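PDB 2PP0: L-talarate/galactarate dehydratase from Salmonella typhimurium, which catalyses the magnesium-dependent dehydration of L-talarate and galactarate to 5-keto-4-deoxy-D-glucarate, and also epimerises L-talarate to galactarate. Local coordinates for residues T42-A47 against G169-T174; K48-R53 against V198-C203; Y165-G170 against G193-V198. One frame throughout, in Å; residues are numbered along the deposited sequence.

Interaction 1 of 3, residues T42-A47 against G169-T174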
ATOM      1  N   THR B  42      -9.692 -22.601 -31.301  1.00 43.08           N
ATOM      2  CA  THR B  42     -10.221 -23.791 -30.647  1.00 42.61           C
ATOM      3  C   THR B  42     -11.159 -23.339 -29.530  1.00 41.93           C
ATOM      4  O   THR B  42     -10.703 -22.898 -28.474  1.00 40.68           O
ATOM      5  CB  THR B  42      -9.095 -24.647 -30.030  1.00 42.89           C
ATOM      6  OG1 THR B  42      -8.236 -25.132 -31.068  1.00 44.23           O
ATOM      7  CG2 THR B  42      -9.679 -25.827 -29.269  1.00 42.61           C
ATOM      8  N   PRO B  43     -12.485 -23.432 -29.755  1.00 41.33           N
ATOM      9  CA  PRO B  43     -13.482 -23.028 -28.758  1.00 40.31           C
ATOM     10  C   PRO B  43     -13.161 -23.596 -27.382  1.00 39.07           C
ATOM     11  O   PRO B  43     -12.897 -24.790 -27.236  1.00 40.33           O
ATOM     12  CB  PRO B  43     -14.783 -23.582 -29.325  1.00 40.21           C
ATOM     13  CG  PRO B  43     -14.559 -23.462 -30.814  1.00 40.66           C
ATOM     14  CD  PRO B  43     -13.143 -23.977 -30.958  1.00 41.08           C
ATOM     15  N   VAL B  44     -13.182 -22.729 -26.378  1.00 38.40           N
ATOM     16  CA  VAL B  44     -12.875 -23.130 -25.012  1.00 38.47           C
ATOM     17  C   VAL B  44     -14.121 -23.212 -24.142  1.00 38.86           C
ATOM     18  O   VAL B  44     -14.949 -22.298 -24.131  1.00 38.89           O
ATOM     19  CB  VAL B  44     -11.899 -22.136 -24.357  1.00 36.52           C
ATOM     20  CG1 VAL B  44     -11.593 -22.572 -22.939  1.00 35.25           C
ATOM     21  CG2 VAL B  44     -10.623 -22.039 -25.185  1.00 37.25           C
ATOM     22  N   SER B  45     -14.246 -24.307 -23.402  1.00 39.29           N
ATOM     23  CA  SER B  45     -15.390 -24.474 -22.527  1.00 40.44           C
ATOM     24  C   SER B  45     -15.031 -25.186 -21.229  1.00 40.50           C
ATOM     25  O   SER B  45     -14.350 -26.215 -21.234  1.00 41.34           O
ATOM     26  CB  SER B  45     -16.510 -25.230 -23.258  1.00 42.18           C
ATOM     27  OG  SER B  45     -16.109 -26.535 -23.628  1.00 45.94           O
ATOM     28  N   ASP B  46     -15.464 -24.603 -20.115  1.00 40.46           N
ATOM     29  CA  ASP B  46     -15.243 -25.184 -18.797  1.00 39.18           C
ATOM     30  C   ASP B  46     -16.595 -25.734 -18.341  1.00 39.54           C
ATOM     31  O   ASP B  46     -17.495 -25.926 -19.162  1.00 38.74           O
ATOM     32  CB  ASP B  46     -14.730 -24.128 -17.802  1.00 39.24           C
ATOM     33  CG  ASP B  46     -15.540 -22.834 -17.832  1.00 41.38           C
ATOM     34  OD1 ASP B  46     -16.778 -22.884 -17.973  1.00 41.88           O
ATOM     35  OD2 ASP B  46     -14.932 -21.753 -17.698  1.00 41.95           O
ATOM     36  N   ALA B  47     -16.752 -25.977 -17.044  1.00 38.41           N
ATOM     37  CA  ALA B  47     -18.013 -26.511 -16.535  1.00 38.10           C
ATOM     38  C   ALA B  47     -19.214 -25.591 -16.783  1.00 38.26           C
ATOM     39  O   ALA B  47     -20.355 -26.056 -16.837  1.00 39.74           O
ATOM     40  CB  ALA B  47     -17.889 -26.812 -15.046  1.00 37.09           C
ATOM     41  N   GLY B 169      -4.203 -26.273 -20.878  1.00 37.55           N
ATOM     42  CA  GLY B 169      -4.307 -27.662 -21.292  1.00 38.43           C
ATOM     43  C   GLY B 169      -5.171 -28.578 -20.444  1.00 39.75           C
ATOM     44  O   GLY B 169      -5.083 -29.802 -20.577  1.00 40.47           O
ATOM     45  N   GLY B 170      -6.009 -28.009 -19.584  1.00 39.10           N
ATOM     46  CA  GLY B 170      -6.852 -28.841 -18.742  1.00 38.98           C
ATOM     47  C   GLY B 170      -8.341 -28.556 -18.825  1.00 38.28           C
ATOM     48  O   GLY B 170      -9.075 -28.850 -17.882  1.00 38.95           O
ATOM     49  N   PHE B 171      -8.788 -27.995 -19.946  1.00 38.23           N
ATOM     50  CA  PHE B 171     -10.203 -27.662 -20.136  1.00 38.66           C
ATOM     51  C   PHE B 171     -11.092 -28.861 -20.478  1.00 39.42           C
ATOM     52  O   PHE B 171     -10.609 -29.896 -20.949  1.00 38.97           O
ATOM     53  CB  PHE B 171     -10.334 -26.573 -21.204  1.00 37.43           C
ATOM     54  CG  PHE B 171     -10.113 -25.177 -20.677  1.00 37.76           C
ATOM     55  CD1 PHE B 171     -11.172 -24.445 -20.147  1.00 37.52           C
ATOM     56  CD2 PHE B 171      -8.845 -24.593 -20.711  1.00 38.88           C
ATOM     57  CE1 PHE B 171     -10.977 -23.144 -19.660  1.00 37.59           C
ATOM     58  CE2 PHE B 171      -8.637 -23.294 -20.226  1.00 38.06           C
ATOM     59  CZ  PHE B 171      -9.706 -22.569 -19.701  1.00 38.12           C
ATOM     60  N   LEU B 172     -12.397 -28.701 -20.242  1.00 39.97           N
ATOM     61  CA  LEU B 172     -13.388 -29.759 -20.462  1.00 39.92           C
ATOM     62  C   LEU B 172     -13.762 -30.147 -21.896  1.00 40.72           C
ATOM     63  O   LEU B 172     -14.436 -31.156 -22.106  1.00 40.98           O
ATOM     64  CB  LEU B 172     -14.667 -29.432 -19.682  1.00 39.17           C
ATOM     65  CG  LEU B 172     -14.605 -29.734 -18.182  1.00 38.12           C
ATOM     66  CD1 LEU B 172     -15.790 -29.100 -17.475  1.00 38.21           C
ATOM     67  CD2 LEU B 172     -14.579 -31.247 -17.964  1.00 36.69           C
ATOM     68  N   HIS B 173     -13.345 -29.361 -22.879  1.00 40.88           N
ATOM     69  CA  HIS B 173     -13.650 -29.689 -24.269  1.00 41.34           C
ATOM     70  C   HIS B 173     -12.510 -30.543 -24.824  1.00 41.96           C
ATOM     71  O   HIS B 173     -12.545 -30.989 -25.972  1.00 43.40           O
ATOM     72  CB  HIS B 173     -13.787 -28.409 -25.091  1.00 41.86           C
ATOM     73  CG  HIS B 173     -12.550 -27.564 -25.095  1.00 42.86           C
ATOM     74  ND1 HIS B 173     -11.453 -27.852 -25.879  1.00 43.02           N
ATOM     75  CD2 HIS B 173     -12.224 -26.460 -24.382  1.00 42.01           C
ATOM     76  CE1 HIS B 173     -10.504 -26.961 -25.648  1.00 42.10           C
ATOM     77  NE2 HIS B 173     -10.946 -26.107 -24.742  1.00 43.04           N
ATOM     78  N   THR B 174     -11.504 -30.772 -23.986  1.00 40.91           N
ATOM     79  CA  THR B 174     -10.327 -31.547 -24.360  1.00 40.83           C
ATOM     80  C   THR B 174     -10.428 -33.008 -23.913  1.00 41.03           C
ATOM     81  O   THR B 174     -10.558 -33.294 -22.721  1.00 40.90           O
ATOM     82  CB  THR B 174      -9.055 -30.920 -23.737  1.00 40.43           C
ATOM     83  OG1 THR B 174      -8.961 -29.543 -24.130  1.00 39.54           O
ATOM     84  CG2 THR B 174      -7.806 -31.658 -24.193  1.00 39.81           C
TER
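Ser45 O accepts a weak, bent hydrogen bond from Leu172 N (3.3 Å, N-H...O angle 124°), with Leu172 CB and the edge of the Phe171 ring beside it. The contact joins the N-terminal capping domain of the enolase superfamily to the loop that leaves the first strand of its barrel, here a type I turn from Phe171 to Thr174. Val44 keeps CG1 anti to its backbone N (chi1 -180°), which lowers that methyl onto one face of Phe171 in a CH-pi contact, 3.5 Å from CG1 to the ring centroid. A branched aliphatic residue suits a flat aromatic surface of this kind. His173 swings its imidazole between its own backbone N and carbonyl carbon (chi1 60°), a torsion that lays the ring face under Pro43 O, which stands 3.3 Å above its plane. At the ring edge, His173 CD2 comes 3.1 Å from Ser45 N. Asp46, a substrate-binding residue, is the N-cap of helix 47-50: its side chain caps a backbone N of the first turn, and OD2 also forms a salt bridge with Lys48 NZ. Where that helix begins, Leu172 CD1 packs 3.3 Å from Ala47 N and 3.9 Å from Ala47 CB.

Interaction 2 of 3, residues K48-R53 against V198-C203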
ATOM      1  N   LYS B  48     -18.966 -24.294 -16.925  1.00 37.84           N
ATOM      2  CA  LYS B  48     -20.049 -23.340 -17.162  1.00 38.47           C
ATOM      3  C   LYS B  48     -20.758 -23.630 -18.484  1.00 38.84           C
ATOM      4  O   LYS B  48     -21.947 -23.340 -18.642  1.00 37.74           O
ATOM      5  CB  LYS B  48     -19.506 -21.907 -17.167  1.00 38.18           C
ATOM      6  CG  LYS B  48     -18.956 -21.455 -15.818  1.00 37.93           C
ATOM      7  CD  LYS B  48     -18.501 -20.000 -15.845  1.00 37.84           C
ATOM      8  CE  LYS B  48     -17.126 -19.822 -16.486  1.00 39.03           C
ATOM      9  NZ  LYS B  48     -17.075 -20.141 -17.942  1.00 39.75           N
ATOM     10  N   VAL B  49     -20.018 -24.203 -19.429  1.00 38.57           N
ATOM     11  CA  VAL B  49     -20.565 -24.544 -20.734  1.00 38.53           C
ATOM     12  C   VAL B  49     -21.232 -25.920 -20.695  1.00 39.66           C
ATOM     13  O   VAL B  49     -22.327 -26.096 -21.226  1.00 39.91           O
ATOM     14  CB  VAL B  49     -19.464 -24.564 -21.821  1.00 38.63           C
ATOM     15  CG1 VAL B  49     -20.068 -24.946 -23.171  1.00 36.99           C
ATOM     16  CG2 VAL B  49     -18.783 -23.207 -21.900  1.00 37.07           C
ATOM     17  N   LEU B  50     -20.574 -26.888 -20.059  1.00 39.38           N
ATOM     18  CA  LEU B  50     -21.113 -28.243 -19.966  1.00 39.39           C
ATOM     19  C   LEU B  50     -22.387 -28.358 -19.135  1.00 39.92           C
ATOM     20  O   LEU B  50     -23.096 -29.356 -19.230  1.00 41.12           O
ATOM     21  CB  LEU B  50     -20.053 -29.207 -19.421  1.00 40.14           C
ATOM     22  CG  LEU B  50     -19.097 -29.796 -20.466  1.00 39.28           C
ATOM     23  CD1 LEU B  50     -18.269 -28.687 -21.102  1.00 37.90           C
ATOM     24  CD2 LEU B  50     -18.198 -30.837 -19.811  1.00 39.05           C
ATOM     25  N   THR B  51     -22.677 -27.348 -18.319  1.00 39.87           N
ATOM     26  CA  THR B  51     -23.892 -27.358 -17.509  1.00 37.64           C
ATOM     27  C   THR B  51     -24.971 -26.527 -18.203  1.00 38.29           C
ATOM     28  O   THR B  51     -26.099 -26.426 -17.718  1.00 37.76           O
ATOM     29  CB  THR B  51     -23.656 -26.768 -16.103  1.00 37.31           C
ATOM     30  OG1 THR B  51     -23.242 -25.399 -16.221  1.00 36.85           O
ATOM     31  CG2 THR B  51     -22.603 -27.577 -15.352  1.00 36.39           C
ATOM     32  N   GLY B  52     -24.602 -25.916 -19.328  1.00 36.85           N
ATOM     33  CA  GLY B  52     -25.540 -25.118 -20.096  1.00 38.03           C
ATOM     34  C   GLY B  52     -25.673 -23.645 -19.741  1.00 38.41           C
ATOM     35  O   GLY B  52     -26.518 -22.958 -20.309  1.00 37.71           O
ATOM     36  N   ARG B  53     -24.853 -23.156 -18.814  1.00 38.01           N
ATOM     37  CA  ARG B  53     -24.907 -21.752 -18.404  1.00 37.98           C
ATOM     38  C   ARG B  53     -24.387 -20.805 -19.481  1.00 37.30           C
ATOM     39  O   ARG B  53     -24.892 -19.690 -19.638  1.00 36.60           O
ATOM     40  CB  ARG B  53     -24.082 -21.533 -17.131  1.00 41.27           C
ATOM     41  CG  ARG B  53     -24.645 -22.186 -15.878  1.00 45.79           C
ATOM     42  CD  ARG B  53     -25.941 -21.525 -15.431  1.00 49.67           C
ATOM     43  NE  ARG B  53     -26.303 -21.936 -14.075  1.00 54.40           N
ATOM     44  CZ  ARG B  53     -27.342 -21.457 -13.393  1.00 56.30           C
ATOM     45  NH1 ARG B  53     -28.141 -20.546 -13.937  1.00 56.73           N
ATOM     46  NH2 ARG B  53     -27.569 -21.879 -12.155  1.00 56.51           N
ATOM     47  N   VAL B 198     -12.975 -29.254 -13.617  1.00 35.52           N
ATOM     48  CA  VAL B 198     -13.937 -30.276 -13.205  1.00 34.95           C
ATOM     49  C   VAL B 198     -15.291 -29.585 -13.067  1.00 36.00           C
ATOM     50  O   VAL B 198     -15.443 -28.439 -13.489  1.00 38.15           O
ATOM     51  CB  VAL B 198     -13.555 -30.936 -11.852  1.00 34.55           C
ATOM     52  CG1 VAL B 198     -12.247 -31.707 -11.993  1.00 34.64           C
ATOM     53  CG2 VAL B 198     -13.441 -29.884 -10.762  1.00 31.88           C
ATOM     54  N   GLY B 199     -16.275 -30.274 -12.496  1.00 37.09           N
ATOM     55  CA  GLY B 199     -17.583 -29.664 -12.320  1.00 37.65           C
ATOM     56  C   GLY B 199     -18.632 -29.954 -13.389  1.00 37.91           C
ATOM     57  O   GLY B 199     -19.701 -29.339 -13.388  1.00 36.95           O
ATOM     58  N   GLN B 200     -18.341 -30.878 -14.299  1.00 38.43           N
ATOM     59  CA  GLN B 200     -19.301 -31.223 -15.348  1.00 39.74           C
ATOM     60  C   GLN B 200     -20.428 -32.051 -14.727  1.00 40.30           C
ATOM     61  O   GLN B 200     -20.279 -32.603 -13.636  1.00 40.49           O
ATOM     62  CB  GLN B 200     -18.623 -32.029 -16.461  1.00 39.25           C
ATOM     63  CG  GLN B 200     -18.423 -33.510 -16.154  1.00 39.99           C
ATOM     64  CD  GLN B 200     -17.689 -34.247 -17.269  1.00 43.42           C
ATOM     65  OE1 GLN B 200     -16.468 -34.434 -17.217  1.00 44.25           O
ATOM     66  NE2 GLN B 200     -18.429 -34.656 -18.294  1.00 43.33           N
ATOM     67  N   PRO B 201     -21.575 -32.144 -15.414  1.00 41.08           N
ATOM     68  CA  PRO B 201     -22.703 -32.919 -14.891  1.00 41.95           C
ATOM     69  C   PRO B 201     -22.287 -34.321 -14.447  1.00 42.57           C
ATOM     70  O   PRO B 201     -22.694 -34.799 -13.387  1.00 41.70           O
ATOM     71  CB  PRO B 201     -23.669 -32.947 -16.073  1.00 41.95           C
ATOM     72  CG  PRO B 201     -23.449 -31.598 -16.693  1.00 41.66           C
ATOM     73  CD  PRO B 201     -21.933 -31.485 -16.683  1.00 41.57           C
ATOM     74  N   ASN B 202     -21.468 -34.968 -15.267  1.00 42.64           N
ATOM     75  CA  ASN B 202     -20.996 -36.316 -14.980  1.00 43.83           C
ATOM     76  C   ASN B 202     -19.850 -36.284 -13.963  1.00 44.63           C
ATOM     77  O   ASN B 202     -18.686 -36.135 -14.339  1.00 45.73           O
ATOM     78  CB  ASN B 202     -20.513 -36.971 -16.279  1.00 44.45           C
ATOM     79  CG  ASN B 202     -20.303 -38.463 -16.140  1.00 44.86           C
ATOM     80  OD1 ASN B 202     -20.088 -38.976 -15.039  1.00 46.72           O
ATOM     81  ND2 ASN B 202     -20.350 -39.170 -17.265  1.00 46.26           N
ATOM     82  N   CYS B 203     -20.177 -36.425 -12.681  1.00 44.68           N
ATOM     83  CA  CYS B 203     -19.158 -36.404 -11.634  1.00 46.17           C
ATOM     84  C   CYS B 203     -18.201 -37.579 -11.763  1.00 45.86           C
ATOM     85  O   CYS B 203     -17.045 -37.503 -11.337  1.00 46.01           O
ATOM     86  CB  CYS B 203     -19.807 -36.431 -10.247  1.00 46.81           C
ATOM     87  SG  CYS B 203     -20.615 -34.887  -9.770  1.00 51.79           S
TER
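Leu50 reaches from the end of helix 47-50 to Gln200 and Pro201, in the loop that follows the second strand of the enolase-type barrel; the helix belongs to the capping domain and finishes in a Schellman motif. It also carries the substrate-binding Lys48, and the contact thus joins a substrate-binding part of the capping domain to a barrel loop. At its base, Leu50 CB lies 4.0 Å from Pro201 CD. From CG the branches part. Leu50 CD2 settles 3.6 Å from Gln200 CB and also packs on Leu172, while Leu50 CD1 lies by Ser45; the forked end of leucine lets each methyl take its own neighbour. Pro201, with no N-H to offer, presents carbon to the helix end, its CG 3.4 Å from Leu50 O. Thr51 divides its branches by role. With OG1 between the backbone N and the carbonyl carbon (chi1 61°), the hydroxyl bonds back to Ala47 O, and CG2 faces the loop near Gly199 O and Pro201 CD. Gly52 leaves the helix with a positive phi (89°), at which a CB would press on the preceding carbonyl O. One of the two bonds of the motif runs from Gly52 N to Val49 O, 3.0 Å.

Interaction 3 of 3, residues Y165-G170 against G193-V198; sequences YNTSGG and GIKLKV
Backbone bonds join Asn166 to Gly193 and Lys195 in the parallel pattern of the first two strands of the (beta/alpha)7-beta barrel. Asn166 N donates to Gly193 O at 2.9 Å, and Asn166 O accepts from Lys195 N. Beyond this single bridge residues 167-169 loop away from the strand; the Asn166 side chain steadies the bend as an Asx motif, its OD1 taking Gly169 N at 2.8 Å along a lone pair, in the carbonyl plane. The chain returns at Gly170, whose O receives Lys197 N at 2.9 Å. Glycine suits this close approach, since a CB here would clash with Lys195 O.

Waters bridge the two chains here: one molecule donates to both Thr167 O and Lys195 O, and another links Gly170 O with Lys197 O.

Among the side chains, Lys195 leaves with CG anti to its backbone N, crosses the Tyr165 side chain obliquely and bends at chi3 (70°), where NZ donates a hydrogen bond to Tyr165 OH (3.1 Å). Lys195 CE lies 3.2 Å from Thr167 OG1, whose hydroxyl bonds to Glu348. Tyr165 and Thr167 thus flank Lys195, and Thr167 CG2 also packs 3.6 Å from Lys197 CE.

Substrate-binding Lys195 forms salt bridges with the magnesium ligand Glu252 and substrate-binding Glu348; the proton acceptor Lys197 pairs with Asp226, another magnesium ligand. The contact probably holds both amines in fixed positions between the metal ligands and the substrate site.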
ATOM      1  N   TYR B 165       1.545 -22.608 -12.711  1.00 32.37           N
ATOM      2  CA  TYR B 165       0.809 -23.802 -13.106  1.00 32.22           C
ATOM      3  C   TYR B 165       0.074 -23.492 -14.414  1.00 32.46           C
ATOM      4  O   TYR B 165      -0.205 -22.329 -14.714  1.00 33.14           O
ATOM      5  CB  TYR B 165      -0.183 -24.219 -12.004  1.00 32.21           C
ATOM      6  CG  TYR B 165      -1.413 -23.340 -11.864  1.00 31.98           C
ATOM      7  CD1 TYR B 165      -2.553 -23.568 -12.641  1.00 33.10           C
ATOM      8  CD2 TYR B 165      -1.438 -22.282 -10.956  1.00 31.96           C
ATOM      9  CE1 TYR B 165      -3.690 -22.763 -12.516  1.00 30.63           C
ATOM     10  CE2 TYR B 165      -2.564 -21.470 -10.822  1.00 32.11           C
ATOM     11  CZ  TYR B 165      -3.687 -21.718 -11.605  1.00 32.37           C
ATOM     12  OH  TYR B 165      -4.802 -20.922 -11.470  1.00 32.02           O
ATOM     13  N   ASN B 166      -0.219 -24.514 -15.209  1.00 33.86           N
ATOM     14  CA  ASN B 166      -0.925 -24.278 -16.464  1.00 34.13           C
ATOM     15  C   ASN B 166      -2.404 -24.641 -16.375  1.00 34.89           C
ATOM     16  O   ASN B 166      -2.776 -25.608 -15.711  1.00 34.50           O
ATOM     17  CB  ASN B 166      -0.288 -25.060 -17.615  1.00 35.35           C
ATOM     18  CG  ASN B 166      -1.129 -25.005 -18.887  1.00 37.09           C
ATOM     19  OD1 ASN B 166      -2.109 -25.736 -19.027  1.00 36.79           O
ATOM     20  ND2 ASN B 166      -0.760 -24.124 -19.805  1.00 38.65           N
ATOM     21  N   THR B 167      -3.234 -23.851 -17.056  1.00 35.71           N
ATOM     22  CA  THR B 167      -4.685 -24.051 -17.082  1.00 36.18           C
ATOM     23  C   THR B 167      -5.165 -24.377 -18.496  1.00 36.88           C
ATOM     24  O   THR B 167      -6.085 -25.179 -18.678  1.00 37.68           O
ATOM     25  CB  THR B 167      -5.421 -22.782 -16.593  1.00 36.01           C
ATOM     26  OG1 THR B 167      -5.184 -22.606 -15.192  1.00 35.78           O
ATOM     27  CG2 THR B 167      -6.924 -22.890 -16.842  1.00 34.63           C
ATOM     28  N   SER B 168      -4.534 -23.747 -19.485  1.00 37.12           N
ATOM     29  CA  SER B 168      -4.863 -23.930 -20.897  1.00 37.74           C
ATOM     30  C   SER B 168      -5.063 -25.373 -21.347  1.00 38.56           C
ATOM     31  O   SER B 168      -5.981 -25.666 -22.118  1.00 39.44           O
ATOM     32  CB  SER B 168      -3.776 -23.300 -21.773  1.00 39.04           C
ATOM     33  OG  SER B 168      -3.767 -21.893 -21.645  1.00 43.94           O
ATOM     34  N   GLY B 169      -4.203 -26.273 -20.878  1.00 37.55           N
ATOM     35  CA  GLY B 169      -4.307 -27.662 -21.292  1.00 38.43           C
ATOM     36  C   GLY B 169      -5.171 -28.578 -20.444  1.00 39.75           C
ATOM     37  O   GLY B 169      -5.083 -29.802 -20.577  1.00 40.47           O
ATOM     38  N   GLY B 170      -6.009 -28.009 -19.584  1.00 39.10           N
ATOM     39  CA  GLY B 170      -6.852 -28.841 -18.742  1.00 38.98           C
ATOM     40  C   GLY B 170      -8.341 -28.556 -18.825  1.00 38.28           C
ATOM     41  O   GLY B 170      -9.075 -28.850 -17.882  1.00 38.95           O
ATOM     42  N   GLY B 193       3.033 -26.727 -12.180  1.00 32.55           N
ATOM     43  CA  GLY B 193       1.787 -27.285 -11.689  1.00 32.47           C
ATOM     44  C   GLY B 193       0.755 -27.438 -12.786  1.00 31.52           C
ATOM     45  O   GLY B 193       0.866 -26.826 -13.847  1.00 32.57           O
ATOM     46  N   ILE B 194      -0.264 -28.249 -12.524  1.00 33.58           N
ATOM     47  CA  ILE B 194      -1.320 -28.507 -13.499  1.00 33.13           C
ATOM     48  C   ILE B 194      -2.701 -28.375 -12.871  1.00 34.15           C
ATOM     49  O   ILE B 194      -2.963 -28.969 -11.831  1.00 34.15           O
ATOM     50  CB  ILE B 194      -1.209 -29.947 -14.070  1.00 33.14           C
ATOM     51  CG1 ILE B 194       0.062 -30.088 -14.911  1.00 32.90           C
ATOM     52  CG2 ILE B 194      -2.461 -30.285 -14.889  1.00 32.02           C
ATOM     53  CD1 ILE B 194       0.095 -29.184 -16.141  1.00 33.64           C
ATOM     54  N   LYS B 195      -3.585 -27.606 -13.500  1.00 34.54           N
ATOM     55  CA  LYS B 195      -4.937 -27.471 -12.976  1.00 35.42           C
ATOM     56  C   LYS B 195      -5.895 -28.118 -13.962  1.00 35.67           C
ATOM     57  O   LYS B 195      -5.813 -27.886 -15.170  1.00 36.17           O
ATOM     58  CB  LYS B 195      -5.334 -26.003 -12.774  1.00 35.70           C
ATOM     59  CG  LYS B 195      -6.748 -25.858 -12.205  1.00 34.00           C
ATOM     60  CD  LYS B 195      -7.067 -24.443 -11.760  1.00 34.59           C
ATOM     61  CE  LYS B 195      -7.208 -23.495 -12.930  1.00 31.89           C
ATOM     62  NZ  LYS B 195      -7.496 -22.124 -12.429  1.00 32.69           N
ATOM     63  N   LEU B 196      -6.797 -28.939 -13.440  1.00 36.22           N
ATOM     64  CA  LEU B 196      -7.774 -29.625 -14.271  1.00 37.07           C
ATOM     65  C   LEU B 196      -9.163 -29.044 -14.038  1.00 36.40           C
ATOM     66  O   LEU B 196      -9.563 -28.803 -12.896  1.00 37.01           O
ATOM     67  CB  LEU B 196      -7.788 -31.122 -13.940  1.00 38.79           C
ATOM     68  CG  LEU B 196      -8.799 -31.981 -14.708  1.00 39.71           C
ATOM     69  CD1 LEU B 196      -8.466 -31.964 -16.193  1.00 38.32           C
ATOM     70  CD2 LEU B 196      -8.776 -33.405 -14.163  1.00 39.85           C
ATOM     71  N   LYS B 197      -9.887 -28.798 -15.122  1.00 35.54           N
ATOM     72  CA  LYS B 197     -11.239 -28.274 -15.009  1.00 35.59           C
ATOM     73  C   LYS B 197     -12.163 -29.433 -14.654  1.00 35.73           C
ATOM     74  O   LYS B 197     -12.114 -30.487 -15.290  1.00 36.65           O
ATOM     75  CB  LYS B 197     -11.682 -27.648 -16.335  1.00 34.48           C
ATOM     76  CG  LYS B 197     -10.880 -26.427 -16.746  1.00 33.65           C
ATOM     77  CD  LYS B 197     -11.066 -25.281 -15.755  1.00 36.38           C
ATOM     78  CE  LYS B 197     -10.207 -24.072 -16.124  1.00 37.10           C
ATOM     79  NZ  LYS B 197     -10.437 -22.940 -15.189  1.00 38.73           N
ATOM     80  N   VAL B 198     -12.975 -29.254 -13.617  1.00 35.52           N
ATOM     81  CA  VAL B 198     -13.937 -30.276 -13.205  1.00 34.95           C
ATOM     82  C   VAL B 198     -15.291 -29.585 -13.067  1.00 36.00           C
ATOM     83  O   VAL B 198     -15.443 -28.439 -13.489  1.00 38.15           O
ATOM     84  CB  VAL B 198     -13.555 -30.936 -11.852  1.00 34.55           C
ATOM     85  CG1 VAL B 198     -12.247 -31.707 -11.993  1.00 34.64           C
ATOM     86  CG2 VAL B 198     -13.441 -29.884 -10.762  1.00 31.88           C
TER
HETATM   87  O   HOH W   1      -3.924 -27.872 -17.490  1.00 34.40           O
HETATM   88  O   HOH W   2      -7.746 -26.197 -16.480  1.00 37.96           O
HETATM   89  O   HOH W   3     -11.081 -30.980 -17.796  1.00 42.11           O

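In the fold
Interaction 3 is the buried core, joining two neighbouring strands of the barrel wall with backbone bonds, bridging waters and the substrate-binding and proton-accepting lysines. Interaction 1 is partly buried and interaction 2 lies at the surface; both join the same piece of the capping domain, strand 43-44 and helix 47-50, to barrel loops that continue the two strands of interaction 3. Interactions 1 and 3 share Gly169 and Gly170, and interactions 2 and 3 share Val198. The chemistry thins outward: strong polar bonds in the barrel, ring faces and one weak bond at the domain boundary, and apolar touches at the surface. Leu172 knits the three together, packing on Lys197 and Leu50 as well as on Ala47.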